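Local coordinates for protein oxalate--CoA ligase (Arabidopsis thaliana, PDB 5IE3) that belongs to the ANL superfamily of AMP-binding enzymes and is modelled here with AMP and oxalic acid bound, at residues L185-S190 and E316-M321; C364-N369 and F385-F390. One frame throughout, in Å; residues are numbered along the deposited sequence.

Interaction 1: residues L185-S190 and E316-M321; sequences LNLASS and EATHLM. With OXD (oxalic acid), chain D.
S190 on helix 184-198 comes closest to T318, with 6.3 Å between their CA atoms. No backbone hydrogen bond joins the helix to this loop. T318 has positive phi (52°), and strand 319-323 starts right after it.

S190 OG donates to T318 O at 2.6 Å, tilted 33° from the carbonyl plane. A water also donates to S190 OG at 2.8 Å and bridges it to L320 O. This gives the buried hydroxyl two partners.

The T318 side chain faces the helix with its two branches divided. CG2, anti to the backbone N, reaches the tip of L187, 3.8 Å from its CD2. The T318 and N186 side chains cross at about a right angle, with OG1 3.3 Å from N186 CB. The hydrogen bond of OG1 goes to N369 O. N186 ND2 likewise turns to P368 O.

H319 ND1 donates to O4 of oxalic acid at 2.8 Å (N-H...O 162°), with the ligand at the ring edge. NE2 is hydrogen-bonded to R286, and H216 stacks on the ring. Helix 184-198 packs against the loop into strand 319-323, and H319, next to T318, lines the oxalic acid site with S289 and K500 in this ANL enzyme.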
loop_
_atom_site.group_PDB
_atom_site.type_symbol
_atom_site.label_atom_id
_atom_site.label_comp_id
_atom_site.label_asym_id
_atom_site.label_seq_id
_atom_site.Cartn_x
_atom_site.Cartn_y
_atom_site.Cartn_z
ATOM N N LEU A 185 -14.075 -9.587 7.347
ATOM C CA LEU A 185 -15.028 -8.765 6.622
ATOM C C LEU A 185 -14.371 -7.547 5.978
ATOM O O LEU A 185 -14.659 -7.243 4.832
ATOM C CB LEU A 185 -16.176 -8.317 7.554
ATOM C CG LEU A 185 -17.147 -7.259 6.995
ATOM C CD1 LEU A 185 -17.842 -7.729 5.707
ATOM C CD2 LEU A 185 -18.191 -6.912 8.090
ATOM N N ASN A 186 -13.483 -6.868 6.707
ATOM C CA ASN A 186 -12.717 -5.757 6.126
ATOM C C ASN A 186 -11.981 -6.221 4.842
ATOM O O ASN A 186 -12.031 -5.575 3.775
ATOM C CB ASN A 186 -11.676 -5.219 7.126
ATOM C CG ASN A 186 -12.289 -4.440 8.301
ATOM O OD1 ASN A 186 -11.690 -4.397 9.386
ATOM N ND2 ASN A 186 -13.475 -3.818 8.099
ATOM N N LEU A 187 -11.257 -7.336 4.969
ATOM C CA LEU A 187 -10.483 -7.870 3.841
ATOM C C LEU A 187 -11.378 -8.248 2.655
ATOM O O LEU A 187 -11.088 -7.898 1.502
ATOM C CB LEU A 187 -9.665 -9.095 4.282
ATOM C CG LEU A 187 -8.527 -8.899 5.285
ATOM C CD1 LEU A 187 -7.825 -10.267 5.552
ATOM C CD2 LEU A 187 -7.532 -7.897 4.769
ATOM N N ALA A 188 -12.460 -8.976 2.937
ATOM C CA ALA A 188 -13.376 -9.427 1.872
ATOM C C ALA A 188 -13.968 -8.233 1.123
ATOM O O ALA A 188 -14.033 -8.213 -0.108
ATOM C CB ALA A 188 -14.505 -10.305 2.444
ATOM N N SER A 189 -14.400 -7.235 1.889
ATOM C CA SER A 189 -14.937 -6.012 1.304
ATOM C C SER A 189 -13.908 -5.321 0.407
ATOM O O SER A 189 -14.244 -4.906 -0.709
ATOM C CB SER A 189 -15.367 -5.034 2.413
ATOM O OG SER A 189 -16.353 -5.621 3.224
ATOM N N SER A 190 -12.674 -5.132 0.900
ATOM C CA SER A 190 -11.705 -4.391 0.054
ATOM C C SER A 190 -11.318 -5.180 -1.193
ATOM O O SER A 190 -11.128 -4.592 -2.257
ATOM C CB SER A 190 -10.419 -4.034 0.815
ATOM O OG SER A 190 -10.643 -2.892 1.616
ATOM N N GLU A 316 -6.439 2.325 7.522
ATOM C CA GLU A 316 -7.727 2.234 8.221
ATOM C C GLU A 316 -8.909 1.837 7.326
ATOM O O GLU A 316 -9.952 1.412 7.834
ATOM C CB GLU A 316 -8.058 3.569 8.926
ATOM C CG GLU A 316 -7.120 3.884 10.108
ATOM C CD GLU A 316 -5.919 4.763 9.690
ATOM O OE1 GLU A 316 -5.436 4.613 8.550
ATOM O OE2 GLU A 316 -5.465 5.573 10.524
ATOM N N ALA A 317 -8.754 1.995 6.014
ATOM C CA ALA A 317 -9.799 1.621 5.052
ATOM C C ALA A 317 -9.536 0.254 4.412
ATOM O O ALA A 317 -10.168 -0.116 3.396
ATOM C CB ALA A 317 -9.894 2.706 3.963
ATOM N N THR A 318 -8.588 -0.477 4.997
ATOM C CA THR A 318 -8.104 -1.726 4.413
ATOM C C THR A 318 -7.701 -1.440 2.948
ATOM O O THR A 318 -8.152 -2.109 2.015
ATOM C CB THR A 318 -9.186 -2.848 4.557
ATOM O OG1 THR A 318 -9.646 -2.865 5.922
ATOM C CG2 THR A 318 -8.604 -4.241 4.218
ATOM N N HIS A 319 -6.889 -0.395 2.781
ATOM C CA HIS A 319 -6.395 0.083 1.479
ATOM C C HIS A 319 -7.510 0.922 0.777
ATOM O O HIS A 319 -7.806 2.026 1.247
ATOM C CB HIS A 319 -5.870 -1.097 0.610
ATOM C CG HIS A 319 -5.136 -0.666 -0.629
ATOM N ND1 HIS A 319 -4.108 0.261 -0.619
ATOM C CD2 HIS A 319 -5.320 -1.011 -1.926
ATOM C CE1 HIS A 319 -3.699 0.468 -1.860
ATOM N NE2 HIS A 319 -4.425 -0.281 -2.671
ATOM N N LEU A 320 -8.115 0.418 -0.304
ATOM C CA LEU A 320 -8.822 1.270 -1.279
ATOM C C LEU A 320 -9.973 2.122 -0.692
ATOM O O LEU A 320 -10.884 1.594 -0.017
ATOM C CB LEU A 320 -9.408 0.408 -2.422
ATOM C CG LEU A 320 -10.190 1.185 -3.497
ATOM C CD1 LEU A 320 -9.253 2.126 -4.261
ATOM C CD2 LEU A 320 -10.928 0.210 -4.424
ATOM N N MET A 321 -9.914 3.425 -0.974
ATOM C CA MET A 321 -11.064 4.296 -0.739
ATOM C C MET A 321 -11.677 4.755 -2.057
ATOM O O MET A 321 -12.897 4.591 -2.289
ATOM C CB MET A 321 -10.642 5.498 0.107
ATOM C CG MET A 321 -10.388 5.095 1.569
ATOM S SD MET A 321 -9.817 6.469 2.579
ATOM C CE MET A 321 -8.101 6.609 1.983
HETATM C C1 OXD D . -1.526 3.314 1.924
HETATM C C2 OXD D . -2.286 2.596 0.889
HETATM O O3 OXD D . -1.718 2.916 3.119
HETATM O O4 OXD D . -3.248 1.948 1.381
HETATM O O5 OXD D . -0.777 4.248 1.553
HETATM O O6 OXD D . -1.966 2.646 -0.346
HETATM O O HOH W 1 -11.791 -1.104 -0.156
#

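Interaction 2: residues C364-N369 and F385-F390; sequences CIRGPN and FEFGWF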
loop_
_atom_site.group_PDB
_atom_site.type_symbol
_atom_site.label_atom_id
_atom_site.label_comp_id
_atom_site.label_asym_id
_atom_site.label_seq_id
_atom_site.Cartn_x
_atom_site.Cartn_y
_atom_site.Cartn_z
ATOM N N CYS A 364 -14.021 12.026 4.656
ATOM C CA CYS A 364 -14.546 11.099 5.664
ATOM C C CYS A 364 -15.194 9.912 4.967
ATOM O O CYS A 364 -15.895 10.080 3.955
ATOM C CB CYS A 364 -15.575 11.788 6.597
ATOM S SG CYS A 364 -14.870 13.126 7.635
ATOM N N ILE A 365 -15.010 8.723 5.521
ATOM C CA ILE A 365 -15.504 7.519 4.846
ATOM C C ILE A 365 -16.367 6.652 5.739
ATOM O O ILE A 365 -16.266 6.708 6.966
ATOM C CB ILE A 365 -14.330 6.649 4.326
ATOM C CG1 ILE A 365 -13.469 6.171 5.503
ATOM C CG2 ILE A 365 -13.504 7.441 3.291
ATOM C CD1 ILE A 365 -12.256 5.220 5.050
ATOM N N ARG A 366 -17.211 5.827 5.125
ATOM C CA ARG A 366 -17.954 4.846 5.905
ATOM C C ARG A 366 -18.221 3.612 5.066
ATOM O O ARG A 366 -18.780 3.700 3.970
ATOM C CB ARG A 366 -19.288 5.419 6.428
ATOM C CG ARG A 366 -20.080 4.405 7.346
ATOM C CD ARG A 366 -21.271 5.119 8.062
ATOM N NE ARG A 366 -22.324 5.479 7.107
ATOM C CZ ARG A 366 -23.478 6.075 7.435
ATOM N NH1 ARG A 366 -23.749 6.400 8.712
ATOM N NH2 ARG A 366 -24.376 6.335 6.476
ATOM N N GLY A 367 -17.873 2.450 5.600
ATOM C CA GLY A 367 -18.150 1.207 4.896
ATOM C C GLY A 367 -17.565 -0.028 5.563
ATOM O O GLY A 367 -16.836 0.071 6.546
ATOM N N PRO A 368 -17.904 -1.213 5.034
ATOM C CA PRO A 368 -17.503 -2.490 5.651
ATOM C C PRO A 368 -15.984 -2.772 5.512
ATOM O O PRO A 368 -15.467 -3.655 6.181
ATOM C CB PRO A 368 -18.343 -3.529 4.896
ATOM C CG PRO A 368 -18.603 -2.909 3.538
ATOM C CD PRO A 368 -18.748 -1.394 3.842
ATOM N N ASN A 369 -15.284 -1.963 4.725
ATOM C CA ASN A 369 -13.818 -2.038 4.625
ATOM C C ASN A 369 -13.090 -1.277 5.743
ATOM O O ASN A 369 -11.879 -1.419 5.919
ATOM C CB ASN A 369 -13.384 -1.477 3.263
ATOM C CG ASN A 369 -13.842 -0.028 3.075
ATOM O OD1 ASN A 369 -15.053 0.263 3.042
ATOM N ND2 ASN A 369 -12.891 0.875 2.978
ATOM N N PHE A 385 -13.937 8.764 14.811
ATOM C CA PHE A 385 -15.140 8.109 14.332
ATOM C C PHE A 385 -16.412 8.788 14.834
ATOM O O PHE A 385 -16.543 9.071 16.023
ATOM C CB PHE A 385 -15.182 6.648 14.773
ATOM C CG PHE A 385 -14.075 5.810 14.220
ATOM C CD1 PHE A 385 -14.264 5.019 13.086
ATOM C CD2 PHE A 385 -12.849 5.792 14.852
ATOM C CE1 PHE A 385 -13.254 4.248 12.599
ATOM C CE2 PHE A 385 -11.822 5.012 14.358
ATOM C CZ PHE A 385 -12.024 4.239 13.234
ATOM N N GLU A 386 -17.371 8.999 13.940
ATOM C CA GLU A 386 -18.650 9.551 14.368
ATOM C C GLU A 386 -19.802 9.000 13.540
ATOM O O GLU A 386 -19.836 9.201 12.317
ATOM C CB GLU A 386 -18.629 11.082 14.263
ATOM C CG GLU A 386 -19.912 11.688 14.749
ATOM C CD GLU A 386 -19.891 13.194 14.686
ATOM O OE1 GLU A 386 -20.846 13.817 15.209
ATOM O OE2 GLU A 386 -18.916 13.747 14.126
ATOM N N PHE A 387 -20.747 8.330 14.213
ATOM C CA PHE A 387 -21.899 7.705 13.547
ATOM C C PHE A 387 -21.432 6.828 12.361
ATOM O O PHE A 387 -22.017 6.836 11.256
ATOM C CB PHE A 387 -22.913 8.768 13.093
ATOM C CG PHE A 387 -24.291 8.207 12.835
ATOM C CD1 PHE A 387 -25.015 7.620 13.870
ATOM C CD2 PHE A 387 -24.866 8.264 11.560
ATOM C CE1 PHE A 387 -26.294 7.089 13.635
ATOM C CE2 PHE A 387 -26.155 7.741 11.320
ATOM C CZ PHE A 387 -26.865 7.155 12.353
ATOM N N GLY A 388 -20.377 6.066 12.604
ATOM C CA GLY A 388 -19.840 5.176 11.584
ATOM C C GLY A 388 -18.841 5.806 10.641
ATOM O O GLY A 388 -18.150 5.095 9.913
ATOM N N TRP A 389 -18.780 7.140 10.615
ATOM C CA TRP A 389 -17.879 7.825 9.684
ATOM C C TRP A 389 -16.463 8.028 10.233
ATOM O O TRP A 389 -16.293 8.611 11.288
ATOM C CB TRP A 389 -18.422 9.197 9.330
ATOM C CG TRP A 389 -19.663 9.183 8.525
ATOM C CD1 TRP A 389 -20.968 9.130 8.992
ATOM C CD2 TRP A 389 -19.743 9.241 7.095
ATOM N NE1 TRP A 389 -21.847 9.151 7.926
ATOM C CE2 TRP A 389 -21.121 9.235 6.755
ATOM C CE3 TRP A 389 -18.774 9.341 6.065
ATOM C CZ2 TRP A 389 -21.556 9.305 5.431
ATOM C CZ3 TRP A 389 -19.200 9.402 4.751
ATOM C CH2 TRP A 389 -20.588 9.370 4.440
ATOM N N PHE A 390 -15.458 7.617 9.469
ATOM C CA PHE A 390 -14.068 7.781 9.858
ATOM C C PHE A 390 -13.447 9.037 9.203
ATOM O O PHE A 390 -13.577 9.254 7.991
ATOM C CB PHE A 390 -13.266 6.515 9.485
ATOM C CG PHE A 390 -11.781 6.659 9.683
ATOM C CD1 PHE A 390 -11.234 6.796 10.961
ATOM C CD2 PHE A 390 -10.928 6.641 8.582
ATOM C CE1 PHE A 390 -9.863 6.932 11.151
ATOM C CE2 PHE A 390 -9.525 6.801 8.751
ATOM C CZ PHE A 390 -9.001 6.946 10.049
HETATM O O HOH W 2 -17.180 2.772 8.714
#
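I365 and F390 form an antiparallel hydrogen-bonded pair between strands 361-366 and 389-392. I365 N donates to F390 O at 2.9 Å, and F390 N returns the bond to I365 O at 2.8 Å. Both donors lie in the carbonyl planes. Two CA-H...O contacts add to the pairing, the shorter from C364 CA to F390 O at 3.1 Å.

This is the tight, buried part. The I365 and F390 side chains lie side by side and point the same way. I365 CG1 is 4.0 Å from F390 CB and sits at the edge of the phenyl ring. C364 also meets W389: its carbonyl O stands at the indole edge, 3.5 Å from CZ3.

The other end is more open, and R366 spans it. Its CB lies over the six-membered ring of W389 in a CH-pi contact, 4.0 Å from the centroid. The chain then bends at chi3 (70°), which brings the guanidinium over the pyrrole side of the indole, the planes 29° apart. W389 NE1 lies over one guanidinium face but is not bonded to it. NH1 donates to F387 O at 3.1 Å, nearly along the C=O axis and close to the guanidinium plane. NE forms a salt bridge with E344 on the adjoining strand 344-348. A water links G367 N to G388 O, a looser join than the direct strand bonds.

F387 and G388 are exposed at the corner of a type I' turn from E386 to W389. Both have positive phi, as that turn requires, and G388 packs closely against R366 CD. The motif is a tight beta-hairpin, strands 385-386 and 389-392, whose second strand pairs with 361-366 in an antiparallel sheet.

Of the contact segments, the first along the chain is 185-190, on helix 184-198. Interaction 1 closes a long loop, with 125 residues between its segments, when 316-321 returns to that helix. Interaction 2 follows in series and closes a short one, with 15 residues between its segments, including helix 378-384. The loops neither nest nor cross. The two contacts still touch, because the tail of 364-369 reaches back to interaction 1. Besides the bonds of P368 O and N369 O, N369 ND2 is hydrogen-bonded to A317 O. Together they tie the helix and the mixed sheet containing strand 319-323 to the antiparallel sheet containing 361-366 and 389-392.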